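PDB 3TC1: octaprenyl Pyrophosphate Synthase, which probably catalyses the magnesium-dependent, stepwise addition of isopentenyl diphosphate to an allylic diphosphate, yielding the C40 chain of octaprenyl diphosphate. Local coordinates for residues K7-K12 and L62-E67; L42-L47 and K58-C63; E67-A72 and V107-A112. All blocks are in the same frame, centred on the assembly; numbering follows the deposited sequence.

Helix 53-80 is the common element of all three contacts, and interaction 1 shares a side of the chain's centre with each of the other two. Interactions 1 and 2 have centres about 9 Å apart and share Leu62 and Cys63; the centre of interaction 3 lies about 11 Å from that of interaction 1 and about 16 Å from that of interaction 2. Along helix 53-80, residues 58-63 meet 42-47, residues 62-67 meet 7-12, and residues 67-72 meet 107-112. Three other helices, 38-44, 3-18 and 92-116, are thus packed in turn against one rod, at whose C-terminal end the sequence has the aspartate-rich DDxxD motif characteristic of trans-prenyl diphosphate synthases.

Interaction 1 of 3, residues K7-K12 and L62-E67; sequences KAIQNK and LCTIVE
Ile9 and Thr64 mark the nearest point of the two backbones, their CA atoms 5.6 Å apart, where the helical segments 7-12 and 62-67 cross at -64° with their axes 9.2 Å apart. Ile9 supplies the main apolar contact. Its CG1 branch lies anti to the carbonyl carbon (chi1 -67°) and carries CD1 to 3.4 Å from Cys63 CB, tighter than usual for two carbons. The Ile9 and Thr64 side chains slide past each other in opposite directions, with Ile9 CG2 3.7 Å from Thr64 OG1 and also near Glu67 CG. Met37 and Ser40 close around Ile9 from beyond the two segments. In this all-helical prenyl synthase fold the contact lays the N-terminal helix 3-18 across the long helix 53-80, and the touching surfaces are largely buried. One turn after Ile9, Lys12 lies crosswise over Thr64 at about a right angle. Its aliphatic part does the touching: Lys12 CB is 3.4 Å from Thr64 OG1, and Lys12 CD also packs on that oxygen. The hydroxyl itself is turned to its own helix, hydrogen-bonded to the carbonyl of Leu60, so a buried polar atom is satisfied while methylenes cover it. Beyond CD the Lys12 chain leads away from segment 62-67, and a bend at chi4 (-64°) sets NZ, which forms a salt bridge with Asp57 and a hydrogen bond with Asn61 OD1. Glu67 meets Ile9 through CG, while its OE2 is hydrogen-bonded to Ser40 OG.

Interaction 2 of 3, residues L42-L47 and K58-C63; sequences LMLALL and KALNLC
Ala59 opens the contact from helix 53-80, its CB 4.0 Å from Leu47 CD2. Leu47 ends a type I turn that starts at Leu44, and the backbone bond from Leu47 N to Leu44 O (3.1 Å) closes that turn; the leucines at its two ends both reach helix 53-80. Leu60 comes next: its CD2 methyl lies 3.9 Å from Leu44 CD2, the two side chains crossing at about a right angle so that methyl meets methyl. Leu62 meets the contact with its branch point, CG, which stands anti to the backbone N (chi1 -176°). Met43 CE approaches this Leu62 CG most closely, at 3.6 Å, with Leu62 CD2 also touching the same methyl. A bend at chi3 (84°) turns the end of the Met43 chain so that CE, rather than the sulfur, meets Leu62, again almost at right angles. Cys63 completes the series with its sulfur lodged against both Met43 and Leu44: SG is 4.0 Å from Met43 CB and equally far from Leu44 CD2. Here too the backbones are nearest, with Met43 CA and Cys63 CA 7.1 Å apart, a separation bridged by side chains. The result is purely apolar packing that joins helix 38-44 and the turn after it to the N-terminal half of helix 53-80, with only ten residues between the two segments in the sequence. Met174 of helix 152-177 rests on Met43, Ala59 and Cys63, while helix 3-18 adds Gln5 against Leu44 and Leu47 and Lys12 against Leu60; helix 293-301 packs on Leu42 and Ala45, which do not touch segment 58-63.

Interaction 3 of 3, residues E67-A72 and V107-A112; sequences EMIQTA and VFYSKA
Met68 meets Phe108 where two nearly antiparallel helical segments pass each other, axes 8.2 Å apart and crossing at -158°. The carbonyl oxygen of Met68 lies at the edge of the phenyl ring, near its plane, 3.4 Å from Phe108 CD2. The Met68 side chain crosses that of Phe108 at about a right angle, and the bend at chi3 (72°) curls the methyl back, so that Met68 CE reaches 3.8 Å from Phe108 CD2 and also rests on Lys111 CG. The ammonium group of Lys111 lies elsewhere, in salt bridges with Glu115 and Glu19 and in a cation-pi contact with Trp16. Ile69 divides its two branches: CG1 is 4.1 Å from Ala112 CB, while CG2 is 4.0 Å from Tyr109 CE1. Thr71 turns its methyl to the phenyl ring, with CG2 over one face, displaced toward the rim and 4.0 Å from the Phe108 centroid, a CH-pi contact. Ala72 makes the more centred one. Its CB stands 3.4 Å from the Tyr109 centroid and only 1° off the ring normal, nearly equidistant from the six ring carbons, and it also touches Phe108 CB at 3.6 Å. The small alanine thereby fits against the face of the Tyr109 ring and the CB of Phe108, in keeping with the close approach of the helices. Helix 92-116 also faces the second subunit: Asp106 of the second subunit packs on Tyr109 and Leu132 of the second subunit on Lys111, so helix 53-80 backs a helix of the dimer interface. Chemically the joint rests on dispersion and CH-pi contacts; the carbonyl at the ring edge is a placement that a weakly positive aromatic C-H rim would probably tolerate well.

Interaction 1 of 3, residues K7-K12 and L62-E67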
loop_
_atom_site.group_PDB
_atom_site.type_symbol
_atom_site.label_atom_id
_atom_site.label_comp_id
_atom_site.label_asym_id
_atom_site.label_seq_id
_atom_site.Cartn_x
_atom_site.Cartn_y
_atom_site.Cartn_z
ATOM N N LYS B 7 9.463 13.185 19.925
ATOM C CA LYS B 7 10.039 14.215 19.082
ATOM C C LYS B 7 11.107 13.588 18.183
ATOM O O LYS B 7 11.238 13.947 17.014
ATOM C CB LYS B 7 10.670 15.294 19.964
ATOM C CG LYS B 7 10.519 16.698 19.435
ATOM C CD LYS B 7 11.289 16.890 18.154
ATOM C CE LYS B 7 10.929 18.216 17.513
ATOM N NZ LYS B 7 9.472 18.272 17.201
ATOM N N ALA B 8 11.873 12.658 18.743
ATOM C CA ALA B 8 12.924 11.984 17.987
ATOM C C ALA B 8 12.299 11.084 16.919
ATOM O O ALA B 8 12.859 10.916 15.844
ATOM C CB ALA B 8 13.807 11.162 18.928
ATOM N N ILE B 9 11.142 10.504 17.224
ATOM C CA ILE B 9 10.439 9.638 16.269
ATOM C C ILE B 9 9.875 10.501 15.140
ATOM O O ILE B 9 9.913 10.126 13.966
ATOM C CB ILE B 9 9.295 8.869 16.974
ATOM C CG1 ILE B 9 9.895 7.881 17.982
ATOM C CG2 ILE B 9 8.427 8.137 15.948
ATOM C CD1 ILE B 9 8.888 7.290 18.941
ATOM N N GLN B 10 9.354 11.664 15.507
ATOM C CA GLN B 10 8.799 12.612 14.547
ATOM C C GLN B 10 9.911 13.003 13.565
ATOM O O GLN B 10 9.703 13.069 12.347
ATOM C CB GLN B 10 8.294 13.844 15.301
ATOM C CG GLN B 10 7.684 14.939 14.451
ATOM C CD GLN B 10 7.302 16.158 15.279
ATOM O OE1 GLN B 10 6.553 16.054 16.253
ATOM N NE2 GLN B 10 7.818 17.322 14.896
ATOM N N ASN B 11 11.101 13.257 14.099
ATOM C CA ASN B 11 12.231 13.633 13.263
ATOM C C ASN B 11 12.760 12.478 12.408
ATOM O O ASN B 11 13.267 12.704 11.306
ATOM C CB ASN B 11 13.347 14.230 14.124
ATOM C CG ASN B 11 12.978 15.600 14.675
ATOM O OD1 ASN B 11 12.319 16.392 13.998
ATOM N ND2 ASN B 11 13.409 15.889 15.896
ATOM N N LYS B 12 12.645 11.249 12.902
ATOM C CA LYS B 12 13.092 10.087 12.132
ATOM C C LYS B 12 12.196 9.915 10.909
ATOM O O LYS B 12 12.671 9.600 9.813
ATOM C CB LYS B 12 13.044 8.811 12.980
ATOM C CG LYS B 12 14.250 8.616 13.884
ATOM C CD LYS B 12 14.196 7.272 14.606
ATOM C CE LYS B 12 15.503 6.980 15.336
ATOM N NZ LYS B 12 16.645 6.835 14.386
ATOM N N LEU B 62 11.768 1.215 15.424
ATOM C CA LEU B 62 10.582 0.368 15.415
ATOM C C LEU B 62 9.318 1.210 15.547
ATOM O O LEU B 62 8.310 0.949 14.877
ATOM C CB LEU B 62 10.639 -0.654 16.555
ATOM C CG LEU B 62 9.483 -1.664 16.582
ATOM C CD1 LEU B 62 9.473 -2.457 15.287
ATOM C CD2 LEU B 62 9.643 -2.618 17.766
ATOM N N CYS B 63 9.367 2.208 16.428
ATOM C CA CYS B 63 8.227 3.098 16.636
ATOM C C CYS B 63 7.966 3.894 15.358
ATOM O O CYS B 63 6.823 4.164 15.002
ATOM C CB CYS B 63 8.503 4.066 17.790
ATOM S SG CYS B 63 8.520 3.310 19.436
ATOM N N THR B 64 9.038 4.265 14.671
ATOM C CA THR B 64 8.913 5.024 13.438
ATOM C C THR B 64 8.197 4.178 12.388
ATOM O O THR B 64 7.305 4.663 11.694
ATOM C CB THR B 64 10.299 5.460 12.925
ATOM O OG1 THR B 64 10.944 6.247 13.933
ATOM C CG2 THR B 64 10.164 6.296 11.658
ATOM N N ILE B 65 8.590 2.911 12.285
ATOM C CA ILE B 65 7.980 1.971 11.351
ATOM C C ILE B 65 6.485 1.844 11.654
ATOM O O ILE B 65 5.649 1.904 10.752
ATOM C CB ILE B 65 8.643 0.570 11.472
ATOM C CG1 ILE B 65 10.059 0.617 10.893
ATOM C CG2 ILE B 65 7.796 -0.490 10.769
ATOM C CD1 ILE B 65 10.884 -0.629 11.203
ATOM N N VAL B 66 6.153 1.674 12.930
ATOM C CA VAL B 66 4.756 1.546 13.325
ATOM C C VAL B 66 3.924 2.798 13.017
ATOM O O VAL B 66 2.792 2.692 12.545
ATOM C CB VAL B 66 4.640 1.198 14.826
ATOM C CG1 VAL B 66 3.201 1.373 15.307
ATOM C CG2 VAL B 66 5.086 -0.252 15.052
ATOM N N GLU B 67 4.473 3.978 13.280
ATOM C CA GLU B 67 3.733 5.211 13.008
ATOM C C GLU B 67 3.551 5.436 11.500
ATOM O O GLU B 67 2.531 5.970 11.062
ATOM C CB GLU B 67 4.448 6.420 13.626
ATOM C CG GLU B 67 4.540 6.414 15.164
ATOM C CD GLU B 67 3.179 6.353 15.866
ATOM O OE1 GLU B 67 2.137 6.545 15.205
ATOM O OE2 GLU B 67 3.154 6.120 17.095
#

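Interaction 2 of 3, residues L42-L47 and K58-C63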
loop_
_atom_site.group_PDB
_atom_site.type_symbol
_atom_site.label_atom_id
_atom_site.label_comp_id
_atom_site.label_asym_id
_atom_site.label_seq_id
_atom_site.Cartn_x
_atom_site.Cartn_y
_atom_site.Cartn_z
ATOM N N LEU B 42 2.676 3.756 23.775
ATOM C CA LEU B 42 2.488 2.424 24.330
ATOM C C LEU B 42 3.777 1.612 24.267
ATOM O O LEU B 42 4.162 0.965 25.243
ATOM C CB LEU B 42 1.388 1.692 23.565
ATOM C CG LEU B 42 -0.026 2.192 23.846
ATOM C CD1 LEU B 42 -1.017 1.524 22.908
ATOM C CD2 LEU B 42 -0.368 1.894 25.298
ATOM N N MET B 43 4.437 1.649 23.112
ATOM C CA MET B 43 5.679 0.916 22.904
ATOM C C MET B 43 6.845 1.477 23.711
ATOM O O MET B 43 7.618 0.720 24.296
ATOM C CB MET B 43 6.043 0.922 21.415
ATOM C CG MET B 43 5.019 0.232 20.526
ATOM S SD MET B 43 5.249 0.655 18.790
ATOM C CE MET B 43 6.517 -0.509 18.348
ATOM N N LEU B 44 6.980 2.801 23.737
ATOM C CA LEU B 44 8.070 3.434 24.476
ATOM C C LEU B 44 8.013 3.094 25.962
ATOM O O LEU B 44 9.034 3.118 26.647
ATOM C CB LEU B 44 8.019 4.955 24.308
ATOM C CG LEU B 44 8.372 5.537 22.937
ATOM C CD1 LEU B 44 8.018 7.011 22.903
ATOM C CD2 LEU B 44 9.845 5.336 22.658
ATOM N N ALA B 45 6.818 2.770 26.446
ATOM C CA ALA B 45 6.606 2.439 27.853
ATOM C C ALA B 45 7.316 1.171 28.302
ATOM O O ALA B 45 7.425 0.912 29.505
ATOM C CB ALA B 45 5.109 2.319 28.139
ATOM N N LEU B 46 7.787 0.374 27.347
ATOM C CA LEU B 46 8.484 -0.863 27.677
ATOM C C LEU B 46 9.976 -0.649 27.903
ATOM O O LEU B 46 10.659 -1.527 28.430
ATOM C CB LEU B 46 8.274 -1.913 26.578
ATOM C CG LEU B 46 6.935 -2.660 26.627
ATOM C CD1 LEU B 46 5.787 -1.681 26.421
ATOM C CD2 LEU B 46 6.909 -3.744 25.560
ATOM N N LEU B 47 10.479 0.513 27.501
ATOM C CA LEU B 47 11.893 0.826 27.664
ATOM C C LEU B 47 12.294 0.910 29.135
ATOM O O LEU B 47 11.494 1.311 29.983
ATOM C CB LEU B 47 12.225 2.148 26.969
ATOM C CG LEU B 47 12.223 2.139 25.438
ATOM C CD1 LEU B 47 12.311 3.568 24.912
ATOM C CD2 LEU B 47 13.392 1.303 24.933
ATOM N N LYS B 58 17.276 1.477 17.963
ATOM C CA LYS B 58 16.529 0.433 17.262
ATOM C C LYS B 58 15.059 0.519 17.657
ATOM O O LYS B 58 14.173 0.322 16.831
ATOM C CB LYS B 58 17.041 -0.963 17.631
ATOM C CG LYS B 58 18.329 -1.414 16.959
ATOM C CD LYS B 58 18.568 -2.890 17.292
ATOM C CE LYS B 58 19.724 -3.505 16.510
ATOM N NZ LYS B 58 21.053 -3.208 17.103
ATOM N N ALA B 59 14.810 0.797 18.934
ATOM C CA ALA B 59 13.449 0.905 19.441
ATOM C C ALA B 59 12.743 2.110 18.819
ATOM O O ALA B 59 11.569 2.038 18.459
ATOM C CB ALA B 59 13.466 1.026 20.951
ATOM N N LEU B 60 13.458 3.220 18.694
ATOM C CA LEU B 60 12.874 4.404 18.088
ATOM C C LEU B 60 12.586 4.103 16.616
ATOM O O LEU B 60 11.589 4.573 16.063
ATOM C CB LEU B 60 13.828 5.591 18.226
ATOM C CG LEU B 60 14.098 5.977 19.687
ATOM C CD1 LEU B 60 15.106 7.113 19.749
ATOM C CD2 LEU B 60 12.799 6.374 20.364
ATOM N N ASN B 61 13.454 3.310 15.987
ATOM C CA ASN B 61 13.247 2.940 14.588
ATOM C C ASN B 61 11.981 2.110 14.466
ATOM O O ASN B 61 11.215 2.269 13.515
ATOM C CB ASN B 61 14.428 2.129 14.038
ATOM C CG ASN B 61 15.622 2.992 13.709
ATOM O OD1 ASN B 61 15.523 4.214 13.675
ATOM N ND2 ASN B 61 16.765 2.357 13.450
ATOM N N LEU B 62 11.768 1.215 15.424
ATOM C CA LEU B 62 10.582 0.368 15.415
ATOM C C LEU B 62 9.318 1.210 15.547
ATOM O O LEU B 62 8.310 0.949 14.877
ATOM C CB LEU B 62 10.639 -0.654 16.555
ATOM C CG LEU B 62 9.483 -1.664 16.582
ATOM C CD1 LEU B 62 9.473 -2.457 15.287
ATOM C CD2 LEU B 62 9.643 -2.618 17.766
ATOM N N CYS B 63 9.367 2.208 16.428
ATOM C CA CYS B 63 8.227 3.098 16.636
ATOM C C CYS B 63 7.966 3.894 15.358
ATOM O O CYS B 63 6.823 4.164 15.002
ATOM C CB CYS B 63 8.503 4.066 17.790
ATOM S SG CYS B 63 8.520 3.310 19.436
#

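Interaction 3 of 3, residues E67-A72 and V107-A112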
loop_
_atom_site.group_PDB
_atom_site.type_symbol
_atom_site.label_atom_id
_atom_site.label_comp_id
_atom_site.label_asym_id
_atom_site.label_seq_id
_atom_site.Cartn_x
_atom_site.Cartn_y
_atom_site.Cartn_z
ATOM N N GLU B 67 4.473 3.978 13.280
ATOM C CA GLU B 67 3.733 5.211 13.008
ATOM C C GLU B 67 3.551 5.436 11.500
ATOM O O GLU B 67 2.531 5.970 11.062
ATOM C CB GLU B 67 4.448 6.420 13.626
ATOM C CG GLU B 67 4.540 6.414 15.164
ATOM C CD GLU B 67 3.179 6.353 15.866
ATOM O OE1 GLU B 67 2.137 6.545 15.205
ATOM O OE2 GLU B 67 3.154 6.120 17.095
ATOM N N MET B 68 4.539 5.031 10.704
ATOM C CA MET B 68 4.431 5.208 9.258
ATOM C C MET B 68 3.384 4.273 8.676
ATOM O O MET B 68 2.670 4.632 7.738
ATOM C CB MET B 68 5.793 5.007 8.591
ATOM C CG MET B 68 6.711 6.186 8.853
ATOM S SD MET B 68 8.273 6.128 8.000
ATOM C CE MET B 68 7.762 6.456 6.319
ATOM N N ILE B 69 3.284 3.077 9.247
ATOM C CA ILE B 69 2.287 2.105 8.818
ATOM C C ILE B 69 0.910 2.677 9.156
ATOM O O ILE B 69 -0.013 2.642 8.338
ATOM C CB ILE B 69 2.475 0.756 9.556
ATOM C CG1 ILE B 69 3.695 0.026 8.987
ATOM C CG2 ILE B 69 1.222 -0.102 9.433
ATOM C CD1 ILE B 69 4.123 -1.172 9.810
ATOM N N GLN B 70 0.778 3.196 10.372
ATOM C CA GLN B 70 -0.484 3.784 10.809
ATOM C C GLN B 70 -0.874 4.924 9.861
ATOM O O GLN B 70 -2.024 5.019 9.438
ATOM C CB GLN B 70 -0.353 4.318 12.246
ATOM C CG GLN B 70 -1.595 5.040 12.774
ATOM C CD GLN B 70 -2.820 4.142 12.833
ATOM O OE1 GLN B 70 -2.719 2.927 12.680
ATOM N NE2 GLN B 70 -3.988 4.741 13.067
ATOM N N THR B 71 0.082 5.788 9.538
ATOM C CA THR B 71 -0.181 6.909 8.634
ATOM C C THR B 71 -0.587 6.417 7.244
ATOM O O THR B 71 -1.468 6.998 6.612
ATOM C CB THR B 71 1.052 7.832 8.482
ATOM O OG1 THR B 71 1.365 8.426 9.746
ATOM C CG2 THR B 71 0.767 8.946 7.465
ATOM N N ALA B 72 0.051 5.351 6.765
ATOM C CA ALA B 72 -0.282 4.814 5.448
ATOM C C ALA B 72 -1.720 4.309 5.423
ATOM O O ALA B 72 -2.460 4.556 4.467
ATOM C CB ALA B 72 0.677 3.678 5.071
ATOM N N VAL B 107 4.041 4.517 -0.512
ATOM C CA VAL B 107 5.381 5.007 -0.209
ATOM C C VAL B 107 5.653 4.824 1.286
ATOM O O VAL B 107 6.723 4.359 1.682
ATOM C CB VAL B 107 5.505 6.504 -0.558
ATOM C CG1 VAL B 107 6.713 7.110 0.151
ATOM C CG2 VAL B 107 5.637 6.678 -2.074
ATOM N N PHE B 108 4.684 5.198 2.120
ATOM C CA PHE B 108 4.849 5.043 3.561
ATOM C C PHE B 108 5.010 3.567 3.899
ATOM O O PHE B 108 5.911 3.199 4.652
ATOM C CB PHE B 108 3.653 5.627 4.324
ATOM C CG PHE B 108 3.865 7.045 4.795
ATOM C CD1 PHE B 108 3.840 8.107 3.896
ATOM C CD2 PHE B 108 4.089 7.315 6.143
ATOM C CE1 PHE B 108 4.032 9.421 4.331
ATOM C CE2 PHE B 108 4.284 8.621 6.592
ATOM C CZ PHE B 108 4.255 9.680 5.682
ATOM N N TYR B 109 4.146 2.726 3.335
ATOM C CA TYR B 109 4.204 1.285 3.573
ATOM C C TYR B 109 5.527 0.653 3.134
ATOM O O TYR B 109 6.124 -0.117 3.880
ATOM C CB TYR B 109 3.077 0.555 2.833
ATOM C CG TYR B 109 1.737 0.526 3.537
ATOM C CD1 TYR B 109 1.638 0.171 4.884
ATOM C CD2 TYR B 109 0.558 0.804 2.839
ATOM C CE1 TYR B 109 0.399 0.091 5.520
ATOM C CE2 TYR B 109 -0.687 0.725 3.464
ATOM C CZ TYR B 109 -0.758 0.370 4.804
ATOM O OH TYR B 109 -1.982 0.302 5.428
ATOM N N SER B 110 5.973 0.961 1.918
ATOM C CA SER B 110 7.213 0.372 1.408
ATOM C C SER B 110 8.470 0.865 2.130
ATOM O O SER B 110 9.362 0.073 2.431
ATOM C CB SER B 110 7.330 0.590 -0.110
ATOM O OG SER B 110 7.147 1.945 -0.470
ATOM N N LYS B 111 8.542 2.163 2.417
ATOM C CA LYS B 111 9.697 2.700 3.130
ATOM C C LYS B 111 9.735 2.061 4.513
ATOM O O LYS B 111 10.799 1.696 5.008
ATOM C CB LYS B 111 9.606 4.226 3.253
ATOM C CG LYS B 111 10.730 4.871 4.087
ATOM C CD LYS B 111 12.131 4.574 3.535
ATOM C CE LYS B 111 13.214 5.235 4.388
ATOM N NZ LYS B 111 14.605 4.908 3.960
ATOM N N ALA B 112 8.564 1.912 5.126
ATOM C CA ALA B 112 8.477 1.307 6.447
ATOM C C ALA B 112 8.927 -0.152 6.428
ATOM O O ALA B 112 9.651 -0.585 7.320
ATOM C CB ALA B 112 7.055 1.410 6.984
#